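Local coordinates for protein putative activator of HSP90 (Plasmodium falciparum, PDB 3N72) that probably binds Hsp90 and stimulates the ATPase activity of that chaperone, as in the AHA1 family, the present chain being the N-terminal Aha1 domain, at residues Y29-L34 with L51-N56; Y72-E77 with V94-F99; F99-L104 with N144-L149; Y109-E114 with E136-C141. All coordinates share one frame; numbering follows the deposited sequence. Where two conformers were deposited one is given.

In the fold
All four contacts lie within the Aha1 N-terminal domain and meet at one curved antiparallel sheet. Interactions 1 and 2 use neighbouring strands, their centres about 8 Å apart, and the backbone joins them where Q52 N lies 2.7 Å from K75 O. Interactions 2 and 4 are similarly close, centres about 9 Å apart, with E95 N 2.8 Å from N112 O. Interaction 3 shares F99 with interaction 2, and its loop encloses interaction 4. Helix 23-35 ties interaction 1 to interactions 3 and 4: Y29 OH lies 2.5 Å from D148 OD2, and L34 CD2 packs 4.0 Å from I138 CG2. No ligand site is involved.

Interaction 1 (Y29-L34 with L51-N56); sequences YIKYNL and LQVSGN
L51 meets K31 and L34 where helix 23-35 packs on strand 44-62, part of the antiparallel sheet of the Aha1 N-terminal domain. The local axes of helix and strand run at 150° to each other and approach to 8.8 Å, a helix-on-sheet separation that side chains must fill. L51 reaches the helix with two parts of its side chain. L51 CD2 lies 3.7 Å from L34 CD1, the two leucines crossing at about a right angle, while L51 CB lies 3.9 Å from K31 CG, these two side chains lying alongside and pointing opposite ways. The extended aliphatic chain of K31 continues over the strand backbone, K31 CE coming 3.5 Å from L51 O, so the contact with this lysine is made by methylenes. V53, two residues on, again directs its CB to the helix, and its two methyls divide the work. V53 CG2 sits beside both K31 CG and I30 CG2, the latter at 3.8 Å. The neighbouring strand 65-82 adds I74 against I30 and F76 against L51, extending the apolar layer. With CG1 of V53 anti to the backbone N (chi1 -173°), that second methyl is placed 3.9 Å from I30 CD1.

Interaction 2 (Y72-E77 with V94-F99); sequences YIIKFE and VEIPDF
The ring of F76 lies against V94 across a beta hairpin formed by strands 65-82 and 87-100. Six backbone hydrogen bonds define the pairing: Y72 with F99, I74 with I96 and F76 with V94 each exchange two, making three hydrogen-bonded pairs. K75 and E95 form a non-hydrogen-bonded pair between the last two. The register slips by one residue between Y72 and I74, a beta bulge around P97, where strand 87-100 turns a corner. Beyond it, the bond from Y72 N to F99 O, 2.7 Å long, is bent to 145° at the hydrogen, a sign of distortion beside the bulge, whereas F99 N meets Y72 O at 167°. Weaker CA-H...O contacts reinforce the ladder, including K75 CA to V94 O at 3.4 Å.

Apolar packing occupies the face carrying Y72, I74, F76, V94, I96 and F99. I74 CD1 reaches along the sheet to F99 CB at 3.9 Å, and helices 23-35 and 120-142 cover this layer through I30, L34, I138 and L142. The aromatic contact is a CH-pi interaction. F76 CG stands between its backbone N and carbonyl carbon (chi1 52°), a rotamer that lays the ring across V94. V94 CB sits over the centre of the face, 3.6 Å from the F76 ring centroid, and I96 CD1 approaches the ring edge, 4.1 Å from F76 CE2.

Interaction 3 (F99-L104 with N144-L149); sequences FSTFSL and NFQEDL
F99 and F145 form a T-shaped (edge-to-face) pair where the end of strand 87-100 meets the first turn of helix 145-161, seating this C-terminal helix on the sheet of the Aha1 N-terminal domain. Their planes stand at 85° and their centroids lie 5.5 Å apart. F99 presents the edge: F99 CE2 lies over one face of F145, offset toward the rim, 3.7 Å from F145 CG. The neighbouring CZ meets F145 CB, which lies near the plane of the F99 ring, so the edge touches both the face and the stem of its partner. F145 CG is anti to its backbone N (chi1 -179°), directing the ring toward helix 23-35, where A26 and I30 receive it.

L104 comes in from the short helix 101-105 and crosses Q146 at a slant, L104 CD2 lying 4.1 Å from Q146 CB. T101 and Q146 meet at about a right angle, with T101 CG2 packed 3.7 Å from Q146 OE1. The glutamine oxygen is hydrogen-bonded to N68 ND2, and T101 OG1 to F70 N. A water bridges T101 O, at 3.0 Å, and Q146 OE1, where the 2.5 Å separation is suspiciously short and its exact length doubtful. S100 and S103 form a capping box at the start of helix 101-105: S100 N donates to S103 OG, while S103 N donates to S100 OG at 3.1 Å.

Interaction 4 (Y109-E114 with E136-C141); sequences YAINIE and EKIKEC
K139 stretches across one face of the Y109 ring and ends at that residue's own carbonyl, docking helix 120-142 on the run of chain that leads into the edge strand 112-115. K139 NZ donates to Y109 O at 3.1 Å, arriving in the carbonyl plane on a lone pair, and makes a second hydrogen bond to N107 O. The ammonium also forms a cation-pi contact, K139 NZ lying 4.9 Å from the Y109 ring centroid and 8° off the ring normal. K139 CE is nearer, 4.1 Å from the Y109 centroid, giving a CH-pi contact over the same face. The two side chains run in opposing senses, which brings Y109 OH to 3.5 Å from K139 CG. I111 packs on the aliphatic stem, I111 CD1 lying 3.6 Å from K139 CG, and I111 CD1 touches I138 CG2 at 4.0 Å.

Y109 CG lies between its backbone N and carbonyl carbon (chi1 55°), folding the ring toward the helix, while the straight lysine chain carries NZ past the ring to the carbonyl. A water at the ring edge lies 2.7 Å from Y109 OH and donates to K139 O. Farther out, F99 meets Y109 edge-to-face and L34 packs on I138. Two carbonyl oxygens thus hold the ammonium of this partly exposed lysine, and the longer cation-pi contact probably helps stabilise its charge.

Interaction 1 (Y29-L34 with L51-N56)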
# COMPACT_ATOMS: atom_id res chain seq x y z
N TYR B 29 -18.32 5.14 -6.40
CA TYR B 29 -18.33 6.52 -6.90
C TYR B 29 -19.61 6.80 -7.63
O TYR B 29 -20.29 7.83 -7.40
CB TYR B 29 -17.15 6.72 -7.86
CG TYR B 29 -17.03 8.08 -8.50
CD1 TYR B 29 -16.23 9.07 -7.91
CD2 TYR B 29 -17.66 8.36 -9.69
CE1 TYR B 29 -16.08 10.30 -8.50
CE2 TYR B 29 -17.52 9.61 -10.30
CZ TYR B 29 -16.72 10.57 -9.69
OH TYR B 29 -16.55 11.81 -10.26
N ILE B 30 -19.93 5.91 -8.56
CA ILE B 30 -21.14 6.08 -9.39
C ILE B 30 -22.41 6.08 -8.49
O ILE B 30 -23.26 6.96 -8.58
CB ILE B 30 -21.19 5.05 -10.54
CG1 ILE B 30 -20.03 5.34 -11.54
CG2 ILE B 30 -22.57 5.04 -11.22
CD1 ILE B 30 -19.83 4.26 -12.58
N LYS B 31 -22.49 5.13 -7.57
CA LYS B 31 -23.61 5.10 -6.60
C LYS B 31 -23.70 6.40 -5.75
O LYS B 31 -24.78 7.01 -5.64
CB LYS B 31 -23.51 3.85 -5.71
CG LYS B 31 -23.80 2.55 -6.44
CD LYS B 31 -23.65 1.37 -5.48
CE LYS B 31 -23.69 0.04 -6.21
NZ LYS B 31 -23.04 -1.03 -5.39
N TYR B 32 -22.57 6.86 -5.23
CA TYR B 32 -22.57 8.03 -4.34
C TYR B 32 -23.06 9.25 -5.08
O TYR B 32 -23.94 9.98 -4.59
CB TYR B 32 -21.15 8.32 -3.81
CG TYR B 32 -21.12 9.57 -2.95
CD1 TYR B 32 -21.45 9.52 -1.60
CD2 TYR B 32 -20.82 10.82 -3.50
CE1 TYR B 32 -21.46 10.65 -0.82
CE2 TYR B 32 -20.84 11.97 -2.71
CZ TYR B 32 -21.15 11.86 -1.38
OH TYR B 32 -21.16 13.00 -0.60
N ASN B 33 -22.50 9.47 -6.28
CA ASN B 33 -22.78 10.67 -7.04
C ASN B 33 -24.22 10.72 -7.48
O ASN B 33 -24.91 11.74 -7.27
CB ASN B 33 -21.77 10.85 -8.18
CG ASN B 33 -20.49 11.49 -7.69
OD1 ASN B 33 -20.41 12.72 -7.57
ND2 ASN B 33 -19.50 10.66 -7.36
N LEU B 34 -24.73 9.62 -8.01
CA LEU B 34 -26.11 9.63 -8.47
C LEU B 34 -27.10 9.62 -7.30
O LEU B 34 -28.14 10.25 -7.40
CB LEU B 34 -26.37 8.47 -9.43
CG LEU B 34 -25.77 8.73 -10.82
CD1 LEU B 34 -25.73 7.41 -11.65
CD2 LEU B 34 -26.56 9.85 -11.59
N LEU B 51 -29.34 1.83 -7.23
CA LEU B 51 -28.35 1.81 -8.29
C LEU B 51 -27.66 0.46 -8.46
O LEU B 51 -26.96 -0.01 -7.56
CB LEU B 51 -27.33 2.91 -8.00
CG LEU B 51 -27.91 4.28 -8.27
CD1 LEU B 51 -27.88 5.16 -7.04
CD2 LEU B 51 -27.18 4.88 -9.43
N GLN B 52 -27.84 -0.17 -9.62
CA GLN B 52 -27.05 -1.35 -9.97
C GLN B 52 -25.94 -0.83 -10.87
O GLN B 52 -26.23 -0.16 -11.87
CB GLN B 52 -27.85 -2.36 -10.79
CG GLN B 52 -29.30 -2.60 -10.46
CD GLN B 52 -29.98 -3.38 -11.57
OE1 GLN B 52 -29.43 -4.39 -12.07
NE2 GLN B 52 -31.16 -2.93 -11.97
N VAL B 53 -24.68 -1.14 -10.54
CA VAL B 53 -23.53 -0.70 -11.36
C VAL B 53 -22.70 -1.91 -11.76
O VAL B 53 -22.10 -2.56 -10.89
CB VAL B 53 -22.67 0.36 -10.62
CG1 VAL B 53 -21.57 0.94 -11.55
CG2 VAL B 53 -23.54 1.51 -10.15
N SER B 54 -22.64 -2.20 -13.05
CA SER B 54 -22.02 -3.43 -13.50
C SER B 54 -21.01 -3.13 -14.57
O SER B 54 -21.36 -2.53 -15.58
CB SER B 54 -23.10 -4.39 -14.07
OG SER B 54 -22.51 -5.57 -14.63
N GLY B 55 -19.77 -3.56 -14.37
CA GLY B 55 -18.74 -3.39 -15.38
C GLY B 55 -17.35 -3.47 -14.79
O GLY B 55 -17.07 -4.33 -13.92
N ASN B 56 -16.44 -2.65 -15.30
CA ASN B 56 -15.03 -2.74 -14.89
C ASN B 56 -14.32 -1.40 -14.96
O ASN B 56 -14.72 -0.56 -15.71
CB ASN B 56 -14.28 -3.76 -15.77
CG ASN B 56 -14.26 -3.37 -17.25
OD1 ASN B 56 -13.43 -2.58 -17.69
ND2 ASN B 56 -15.14 -3.97 -18.02

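Interaction 2 (Y72-E77 with V94-F99)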
# COMPACT_ATOMS: atom_id res chain seq x y z
N TYR B 72 -19.24 0.72 -17.94
CA TYR B 72 -20.34 0.40 -16.99
C TYR B 72 -21.70 0.43 -17.64
O TYR B 72 -21.97 1.24 -18.55
CB TYR B 72 -20.34 1.33 -15.73
CG TYR B 72 -19.26 0.93 -14.80
CD1 TYR B 72 -17.97 1.52 -14.91
CD2 TYR B 72 -19.44 -0.12 -13.92
CE1 TYR B 72 -16.93 1.09 -14.12
CE2 TYR B 72 -18.39 -0.58 -13.13
CZ TYR B 72 -17.14 0.04 -13.25
OH TYR B 72 -16.13 -0.41 -12.46
N ILE B 73 -22.55 -0.48 -17.18
CA ILE B 73 -23.99 -0.39 -17.31
C ILE B 73 -24.47 0.15 -15.95
O ILE B 73 -24.11 -0.41 -14.90
CB ILE B 73 -24.62 -1.77 -17.57
CG1 ILE B 73 -24.12 -2.35 -18.90
CG2 ILE B 73 -26.16 -1.68 -17.53
CD1 ILE B 73 -23.89 -3.83 -18.87
N ILE B 74 -25.23 1.24 -15.97
CA ILE B 74 -25.73 1.83 -14.72
C ILE B 74 -27.25 1.81 -14.84
O ILE B 74 -27.80 2.43 -15.73
CB ILE B 74 -25.25 3.28 -14.53
CG1 ILE B 74 -23.71 3.35 -14.68
CG2 ILE B 74 -25.70 3.82 -13.15
CD1 ILE B 74 -23.16 4.76 -14.87
N LYS B 75 -27.89 1.04 -13.97
CA LYS B 75 -29.36 0.89 -14.00
C LYS B 75 -29.92 1.20 -12.63
O LYS B 75 -29.52 0.59 -11.61
CB LYS B 75 -29.73 -0.52 -14.45
CG LYS B 75 -31.26 -0.66 -14.63
CD LYS B 75 -31.67 -1.77 -15.56
CE LYS B 75 -33.22 -1.87 -15.67
NZ LYS B 75 -33.78 -0.70 -16.37
N PHE B 76 -30.84 2.17 -12.58
CA PHE B 76 -31.29 2.70 -11.33
C PHE B 76 -32.70 3.21 -11.46
O PHE B 76 -33.34 3.02 -12.50
CB PHE B 76 -30.34 3.80 -10.79
CG PHE B 76 -30.00 4.93 -11.77
CD1 PHE B 76 -30.43 6.24 -11.50
CD2 PHE B 76 -29.19 4.72 -12.88
CE1 PHE B 76 -30.08 7.29 -12.32
CE2 PHE B 76 -28.83 5.78 -13.74
CZ PHE B 76 -29.28 7.07 -13.45
N GLU B 77 -33.21 3.82 -10.40
CA GLU B 77 -34.56 4.32 -10.42
C GLU B 77 -34.61 5.83 -10.15
O GLU B 77 -33.72 6.36 -9.51
CB GLU B 77 -35.42 3.53 -9.45
CG GLU B 77 -35.51 2.05 -9.91
CD GLU B 77 -36.17 1.11 -8.87
OE1 GLU B 77 -36.38 1.54 -7.72
OE2 GLU B 77 -36.48 -0.06 -9.22
N VAL B 94 -34.04 4.31 -14.96
CA VAL B 94 -33.05 4.97 -15.78
C VAL B 94 -31.98 3.93 -16.09
O VAL B 94 -31.51 3.22 -15.19
CB VAL B 94 -32.33 6.14 -15.07
CG1 VAL B 94 -31.47 6.91 -16.07
CG2 VAL B 94 -33.30 7.08 -14.37
N GLU B 95 -31.59 3.86 -17.36
CA GLU B 95 -30.55 2.94 -17.79
C GLU B 95 -29.53 3.66 -18.62
O GLU B 95 -29.86 4.30 -19.63
CB GLU B 95 -31.16 1.79 -18.59
CG GLU B 95 -30.11 0.84 -19.12
CD GLU B 95 -30.55 0.08 -20.38
OE1 GLU B 95 -31.09 0.70 -21.35
OE2 GLU B 95 -30.30 -1.14 -20.41
N ILE B 96 -28.27 3.53 -18.23
CA ILE B 96 -27.17 4.04 -19.03
C ILE B 96 -26.41 2.81 -19.48
O ILE B 96 -25.68 2.19 -18.70
CB ILE B 96 -26.27 4.97 -18.23
CG1 ILE B 96 -27.13 6.10 -17.59
CG2 ILE B 96 -25.11 5.46 -19.10
CD1 ILE B 96 -26.33 7.10 -16.73
N PRO B 97 -26.65 2.40 -20.73
CA PRO B 97 -26.15 1.06 -21.07
C PRO B 97 -24.65 1.03 -21.36
O PRO B 97 -24.04 -0.05 -21.33
CB PRO B 97 -26.98 0.70 -22.30
CG PRO B 97 -27.46 1.97 -22.83
CD PRO B 97 -27.65 2.88 -21.69
N ASP B 98 -24.06 2.19 -21.60
CA ASP B 98 -22.68 2.24 -22.06
C ASP B 98 -21.91 3.44 -21.54
O ASP B 98 -21.62 4.37 -22.29
CB ASP B 98 -22.64 2.21 -23.59
CG ASP B 98 -21.23 2.12 -24.13
OD1 ASP B 98 -20.37 1.46 -23.47
OD2 ASP B 98 -20.97 2.73 -25.19
N PHE B 99 -21.58 3.43 -20.27
CA PHE B 99 -20.79 4.53 -19.71
C PHE B 99 -19.33 4.07 -19.71
O PHE B 99 -18.95 3.24 -18.90
CB PHE B 99 -21.32 4.86 -18.29
CG PHE B 99 -20.60 5.99 -17.62
CD1 PHE B 99 -20.86 7.31 -17.96
CD2 PHE B 99 -19.63 5.72 -16.67
CE1 PHE B 99 -20.16 8.36 -17.32
CE2 PHE B 99 -18.94 6.73 -16.06
CZ PHE B 99 -19.19 8.05 -16.38

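Interaction 3 (F99-L104 with N144-L149)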
# COMPACT_ATOMS: atom_id res chain seq x y z
N PHE B 99 -21.58 3.43 -20.27
CA PHE B 99 -20.79 4.53 -19.71
C PHE B 99 -19.33 4.07 -19.71
O PHE B 99 -18.95 3.24 -18.90
CB PHE B 99 -21.32 4.86 -18.29
CG PHE B 99 -20.60 5.99 -17.62
CD1 PHE B 99 -20.86 7.31 -17.96
CD2 PHE B 99 -19.63 5.72 -16.67
CE1 PHE B 99 -20.16 8.36 -17.32
CE2 PHE B 99 -18.94 6.73 -16.06
CZ PHE B 99 -19.19 8.05 -16.38
N SER B 100 -18.51 4.61 -20.60
CA SER B 100 -17.20 4.02 -20.85
C SER B 100 -16.13 5.07 -21.13
O SER B 100 -16.43 6.25 -21.36
CB SER B 100 -17.31 3.06 -22.04
OG SER B 100 -17.44 3.79 -23.26
N THR B 101 -14.87 4.63 -21.14
CA THR B 101 -13.80 5.54 -21.59
C THR B 101 -14.17 6.25 -22.91
O THR B 101 -14.00 7.48 -23.05
CB THR B 101 -12.45 4.80 -21.73
OG1 THR B 101 -12.20 4.06 -20.53
CG2 THR B 101 -11.28 5.80 -21.94
N PHE B 102 -14.68 5.49 -23.88
CA PHE B 102 -14.98 6.00 -25.23
C PHE B 102 -16.19 6.96 -25.20
O PHE B 102 -16.12 8.07 -25.77
CB PHE B 102 -15.27 4.84 -26.20
CG PHE B 102 -14.37 3.62 -26.03
CD1 PHE B 102 -13.00 3.75 -25.78
CD2 PHE B 102 -14.90 2.32 -26.16
CE1 PHE B 102 -12.17 2.61 -25.63
CE2 PHE B 102 -14.10 1.18 -26.02
CZ PHE B 102 -12.72 1.33 -25.75
N SER B 103 -17.27 6.58 -24.53
CA SER B 103 -18.52 7.37 -24.57
C SER B 103 -18.43 8.61 -23.68
O SER B 103 -19.15 9.59 -23.89
CB SER B 103 -19.73 6.54 -24.19
OG SER B 103 -19.70 6.16 -22.82
N LEU B 104 -17.56 8.57 -22.67
CA LEU B 104 -17.38 9.74 -21.81
C LEU B 104 -16.63 10.85 -22.54
O LEU B 104 -16.92 12.02 -22.33
CB LEU B 104 -16.67 9.38 -20.50
CG LEU B 104 -16.47 10.50 -19.48
CD1 LEU B 104 -17.80 11.17 -19.16
CD2 LEU B 104 -15.89 9.94 -18.20
N ASN B 144 -16.88 13.88 -14.23
CA ASN B 144 -15.51 13.82 -13.65
C ASN B 144 -15.04 12.40 -13.33
O ASN B 144 -13.99 12.21 -12.68
CB ASN B 144 -15.41 14.70 -12.40
CG ASN B 144 -15.55 16.17 -12.70
OD1 ASN B 144 -15.53 16.59 -13.86
ND2 ASN B 144 -15.69 16.97 -11.65
N PHE B 145 -15.77 11.39 -13.80
CA PHE B 145 -15.46 10.02 -13.44
C PHE B 145 -14.01 9.67 -13.74
O PHE B 145 -13.34 9.08 -12.88
CB PHE B 145 -16.38 9.03 -14.16
CG PHE B 145 -16.10 7.60 -13.80
CD1 PHE B 145 -16.71 7.03 -12.71
CD2 PHE B 145 -15.17 6.85 -14.53
CE1 PHE B 145 -16.42 5.70 -12.34
CE2 PHE B 145 -14.90 5.52 -14.18
CZ PHE B 145 -15.50 4.95 -13.10
N GLN B 146 -13.56 9.99 -14.95
CA GLN B 146 -12.23 9.58 -15.39
C GLN B 146 -11.17 10.31 -14.59
O GLN B 146 -10.21 9.69 -14.13
CB GLN B 146 -12.01 9.84 -16.88
CG GLN B 146 -10.60 9.40 -17.36
CD GLN B 146 -10.44 9.53 -18.85
OE1 GLN B 146 -10.92 8.70 -19.60
NE2 GLN B 146 -9.79 10.59 -19.29
N GLU B 147 -11.34 11.62 -14.43
CA GLU B 147 -10.40 12.36 -13.56
C GLU B 147 -10.35 11.82 -12.13
O GLU B 147 -9.24 11.63 -11.57
CB GLU B 147 -10.63 13.88 -13.62
CG GLU B 147 -10.46 14.44 -15.04
CD GLU B 147 -9.16 13.98 -15.72
OE1 GLU B 147 -8.08 14.09 -15.09
OE2 GLU B 147 -9.22 13.51 -16.89
N ASP B 148 -11.51 11.53 -11.54
CA ASP B 148 -11.48 10.97 -10.20
C ASP B 148 -10.90 9.57 -10.12
O ASP B 148 -10.22 9.22 -9.14
CB ASP B 148 -12.85 11.11 -9.53
CG ASP B 148 -13.25 12.58 -9.39
OD1 ASP B 148 -12.36 13.43 -9.27
OD2 ASP B 148 -14.45 12.87 -9.42
N LEU B 149 -11.15 8.77 -11.16
CA LEU B 149 -10.53 7.45 -11.26
C LEU B 149 -8.99 7.58 -11.25
O LEU B 149 -8.28 6.81 -10.56
CB LEU B 149 -10.99 6.74 -12.53
CG LEU B 149 -10.28 5.40 -12.83
CD1 LEU B 149 -10.59 4.36 -11.76
CD2 LEU B 149 -10.73 4.91 -14.23
O HOH W 1 -12.92 9.29 -20.96

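Interaction 4 (Y109-E114 with E136-C141)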
# COMPACT_ATOMS: atom_id res chain seq x y z
N TYR B 109 -23.06 9.37 -24.56
CA TYR B 109 -23.72 8.11 -24.22
C TYR B 109 -25.23 8.27 -24.02
O TYR B 109 -25.71 9.36 -23.63
CB TYR B 109 -23.08 7.48 -22.98
CG TYR B 109 -23.02 8.36 -21.76
CD1 TYR B 109 -24.08 8.38 -20.83
CD2 TYR B 109 -21.89 9.14 -21.48
CE1 TYR B 109 -24.03 9.17 -19.69
CE2 TYR B 109 -21.83 9.93 -20.36
CZ TYR B 109 -22.90 9.96 -19.47
OH TYR B 109 -22.79 10.74 -18.34
N ALA B 110 -25.97 7.20 -24.31
CA ALA B 110 -27.43 7.16 -24.11
C ALA B 110 -27.82 7.11 -22.63
O ALA B 110 -27.18 6.42 -21.84
CB ALA B 110 -28.05 5.95 -24.82
N ILE B 111 -28.89 7.82 -22.29
CA ILE B 111 -29.54 7.69 -20.99
C ILE B 111 -31.01 7.41 -21.30
O ILE B 111 -31.69 8.25 -21.90
CB ILE B 111 -29.37 8.97 -20.12
CG1 ILE B 111 -27.89 9.29 -19.89
CG2 ILE B 111 -30.05 8.82 -18.76
CD1 ILE B 111 -27.65 10.69 -19.41
N ASN B 112 -31.47 6.21 -20.99
CA ASN B 112 -32.83 5.80 -21.30
C ASN B 112 -33.66 5.87 -20.04
O ASN B 112 -33.38 5.16 -19.07
CB ASN B 112 -32.84 4.40 -21.88
CG ASN B 112 -31.98 4.30 -23.14
OD1 ASN B 112 -32.05 5.17 -24.02
ND2 ASN B 112 -31.14 3.26 -23.22
N ILE B 113 -34.69 6.72 -20.07
CA ILE B 113 -35.56 6.95 -18.90
C ILE B 113 -36.96 6.46 -19.22
O ILE B 113 -37.52 6.81 -20.27
CB ILE B 113 -35.58 8.43 -18.45
CG1 ILE B 113 -34.17 8.87 -18.05
CG2 ILE B 113 -36.53 8.61 -17.24
CD1 ILE B 113 -34.01 10.37 -17.94
N GLU B 114 -37.48 5.64 -18.32
CA GLU B 114 -38.84 5.09 -18.44
C GLU B 114 -39.73 5.53 -17.30
O GLU B 114 -39.24 5.83 -16.20
CB GLU B 114 -38.81 3.58 -18.45
CG GLU B 114 -37.92 2.97 -19.56
CD GLU B 114 -38.71 2.47 -20.74
OE1 GLU B 114 -39.67 3.16 -21.16
OE2 GLU B 114 -38.38 1.37 -21.25
N GLU B 136 -29.27 16.02 -18.86
CA GLU B 136 -28.14 16.95 -18.78
C GLU B 136 -27.49 16.89 -17.39
O GLU B 136 -26.26 16.83 -17.28
CB GLU B 136 -28.59 18.38 -19.11
CG GLU B 136 -28.73 18.67 -20.59
CD GLU B 136 -29.55 19.92 -20.93
OE1 GLU B 136 -30.06 20.63 -20.01
OE2 GLU B 136 -29.71 20.20 -22.14
N LYS B 137 -28.32 16.88 -16.34
CA LYS B 137 -27.80 16.92 -14.96
C LYS B 137 -27.12 15.60 -14.57
O LYS B 137 -26.12 15.60 -13.82
CB LYS B 137 -28.90 17.29 -13.97
CG LYS B 137 -29.52 18.69 -14.25
CD LYS B 137 -28.76 19.85 -13.62
CE LYS B 137 -29.00 21.15 -14.40
NZ LYS B 137 -27.99 21.33 -15.50
N ILE B 138 -27.67 14.49 -15.06
CA ILE B 138 -27.03 13.17 -14.84
C ILE B 138 -25.63 13.16 -15.46
O ILE B 138 -24.65 12.70 -14.82
CB ILE B 138 -27.92 11.99 -15.36
CG1 ILE B 138 -29.12 11.77 -14.41
CG2 ILE B 138 -27.12 10.66 -15.44
CD1 ILE B 138 -30.32 11.10 -15.05
N LYS B 139 -25.52 13.65 -16.70
CA LYS B 139 -24.21 13.69 -17.37
C LYS B 139 -23.23 14.59 -16.62
O LYS B 139 -22.04 14.23 -16.45
CB LYS B 139 -24.35 14.11 -18.85
CG LYS B 139 -24.99 13.04 -19.73
CD LYS B 139 -24.86 13.32 -21.20
CE LYS B 139 -25.34 12.14 -22.03
NZ LYS B 139 -25.18 12.38 -23.50
N GLU B 140 -23.72 15.72 -16.13
CA GLU B 140 -22.87 16.63 -15.35
C GLU B 140 -22.39 15.94 -14.06
O GLU B 140 -21.22 16.08 -13.68
CB GLU B 140 -23.64 17.91 -15.02
CG GLU B 140 -22.83 19.04 -14.51
CD GLU B 140 -23.70 20.25 -14.12
OE1 GLU B 140 -23.28 21.39 -14.43
OE2 GLU B 140 -24.79 20.06 -13.50
N CYS B 141 -23.29 15.21 -13.41
CA CYS B 141 -22.99 14.44 -12.22
C CYS B 141 -21.82 13.48 -12.43
O CYS B 141 -20.97 13.32 -11.55
CB CYS B 141 -24.22 13.65 -11.79
SG CYS B 141 -24.06 12.85 -10.19
O HOH W 2 -20.79 12.49 -18.15